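Local structure of glucoamylase (Thermoanaerobacterium thermosaccharolyticum, 1LF6) at residues A22-E28 with I201-N207. The protein hydrolyses terminal alpha-1,4-linked glucose units one after another from the non-reducing ends of glucan chains, releasing beta-D-glucose. Numbering follows the deposited sequence.
Sequences AVNGPGE and IGYYKVN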
# COMPACT_ATOMS: atom_id res chain seq x y z
N ALA A 22 3.11 -8.76 35.54
CA ALA A 22 1.69 -8.86 35.23
C ALA A 22 1.25 -10.30 35.52
O ALA A 22 2.07 -11.22 35.50
CB ALA A 22 1.46 -8.52 33.76
N VAL A 23 -0.04 -10.48 35.79
CA VAL A 23 -0.56 -11.81 36.10
C VAL A 23 -1.63 -12.30 35.14
O VAL A 23 -2.26 -11.51 34.43
CB VAL A 23 -1.15 -11.84 37.53
CG1 VAL A 23 -0.06 -11.58 38.55
CG2 VAL A 23 -2.24 -10.79 37.65
N ASN A 24 -1.83 -13.61 35.12
CA ASN A 24 -2.84 -14.25 34.27
C ASN A 24 -2.65 -14.00 32.78
O ASN A 24 -3.60 -13.65 32.08
CB ASN A 24 -4.24 -13.78 34.69
CG ASN A 24 -4.52 -14.01 36.16
OD1 ASN A 24 -4.39 -15.14 36.66
ND2 ASN A 24 -4.91 -12.96 36.86
N GLY A 25 -1.42 -14.19 32.31
CA GLY A 25 -1.15 -14.00 30.90
C GLY A 25 -1.58 -15.23 30.12
O GLY A 25 -2.24 -16.10 30.68
N PRO A 26 -1.24 -15.33 28.83
CA PRO A 26 -0.47 -14.35 28.05
C PRO A 26 -1.37 -13.30 27.41
O PRO A 26 -0.91 -12.48 26.61
CB PRO A 26 0.22 -15.22 27.02
CG PRO A 26 -0.87 -16.19 26.68
CD PRO A 26 -1.45 -16.56 28.04
N GLY A 27 -2.65 -13.32 27.76
CA GLY A 27 -3.58 -12.37 27.19
C GLY A 27 -4.28 -12.97 25.98
O GLY A 27 -3.85 -13.99 25.44
N GLU A 28 -5.35 -12.31 25.55
CA GLU A 28 -6.13 -12.76 24.40
C GLU A 28 -5.46 -12.35 23.09
O GLU A 28 -4.61 -11.46 23.08
CB GLU A 28 -7.53 -12.18 24.49
CG GLU A 28 -8.54 -12.85 23.59
CD GLU A 28 -9.95 -12.35 23.86
OE1 GLU A 28 -10.37 -12.39 25.03
OE2 GLU A 28 -10.62 -11.93 22.90
N ILE A 201 2.33 -2.50 32.31
CA ILE A 201 2.39 -3.40 31.17
C ILE A 201 1.50 -4.60 31.49
O ILE A 201 1.88 -5.47 32.29
CB ILE A 201 3.83 -3.87 30.93
CG1 ILE A 201 4.74 -2.65 30.77
CG2 ILE A 201 3.90 -4.75 29.68
CD1 ILE A 201 6.21 -2.97 30.72
N GLY A 202 0.32 -4.63 30.89
CA GLY A 202 -0.61 -5.72 31.15
C GLY A 202 -0.95 -6.57 29.94
O GLY A 202 -0.51 -6.30 28.83
N TYR A 203 -1.74 -7.61 30.17
CA TYR A 203 -2.15 -8.53 29.12
C TYR A 203 -3.46 -8.10 28.47
O TYR A 203 -4.42 -7.75 29.15
CB TYR A 203 -2.28 -9.94 29.69
CG TYR A 203 -0.94 -10.51 30.08
CD1 TYR A 203 0.03 -10.78 29.12
CD2 TYR A 203 -0.63 -10.75 31.42
CE1 TYR A 203 1.28 -11.27 29.47
CE2 TYR A 203 0.62 -11.24 31.79
CZ TYR A 203 1.57 -11.49 30.81
OH TYR A 203 2.81 -11.96 31.15
N TYR A 204 -3.48 -8.13 27.13
CA TYR A 204 -4.64 -7.73 26.35
C TYR A 204 -5.94 -8.41 26.79
O TYR A 204 -6.03 -9.64 26.83
CB TYR A 204 -4.38 -8.00 24.86
CG TYR A 204 -5.51 -7.57 23.94
CD1 TYR A 204 -6.05 -6.29 24.03
CD2 TYR A 204 -6.02 -8.44 22.98
CE1 TYR A 204 -7.08 -5.88 23.19
CE2 TYR A 204 -7.05 -8.04 22.13
CZ TYR A 204 -7.58 -6.76 22.24
OH TYR A 204 -8.59 -6.36 21.41
N LYS A 205 -6.94 -7.58 27.10
CA LYS A 205 -8.26 -8.04 27.54
C LYS A 205 -8.26 -8.77 28.88
O LYS A 205 -9.24 -9.42 29.24
CB LYS A 205 -8.90 -8.93 26.47
CG LYS A 205 -9.39 -8.16 25.26
CD LYS A 205 -10.09 -9.06 24.26
CE LYS A 205 -10.62 -8.27 23.07
NZ LYS A 205 -11.27 -9.13 22.04
N VAL A 206 -7.16 -8.65 29.62
CA VAL A 206 -7.05 -9.29 30.93
C VAL A 206 -6.86 -8.22 31.99
O VAL A 206 -7.76 -7.95 32.79
CB VAL A 206 -5.87 -10.28 30.98
CG1 VAL A 206 -5.83 -10.96 32.34
CG2 VAL A 206 -6.00 -11.31 29.87
N ASN A 207 -5.68 -7.61 32.00
CA ASN A 207 -5.37 -6.55 32.96
C ASN A 207 -4.60 -5.42 32.29
O ASN A 207 -3.74 -4.79 32.91
CB ASN A 207 -4.58 -7.10 34.14
CG ASN A 207 -3.43 -8.00 33.71
OD1 ASN A 207 -2.67 -7.66 32.81
ND2 ASN A 207 -3.30 -9.14 34.38
O HOH W 1 4.36 -11.14 33.58
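K205 NZ forms a salt bridge with E28 OE2 at 3.0 Å, meeting the oxygen from above the carboxylate plane, while K205 CD lies against the carboxylate carbon; both side chains are extended beyond CG. Beside this pair, E28 N donates a nearly straight hydrogen bond to Y204 O (3.0 Å, 171°). At the other end N207 ND2 gives a short, bent hydrogen bond to V23 O (2.6 Å, 134°). The same amide accepts from Y203 N through OD1; with both its nitrogen and its oxygen engaged, it is probably held against flipping. A turn at 203-207, in which Y203 O receives the N-H groups of V206 and N207, ends the edge strand 198-203 of a sheet in the N-terminal beta-sandwich domain, and the loop 22-28 packs across that end. Y203 is central: with CG anti to its carbonyl carbon (chi1 -68°), its ring carries G25 CA over the centre of one face, a CH-pi contact 3.4 Å from the centroid. A22 CB touches CE2 of Y203, and P26, after its cis peptide bond, sets its carbonyl O obliquely against CD1 of the same ring. Y203 OH is hydrogen-bonded to R227 N and, through one water, to A22 O. V206 CG1 approaches N24 O at 3.5 Å, and its CG2 packs on G27 CA.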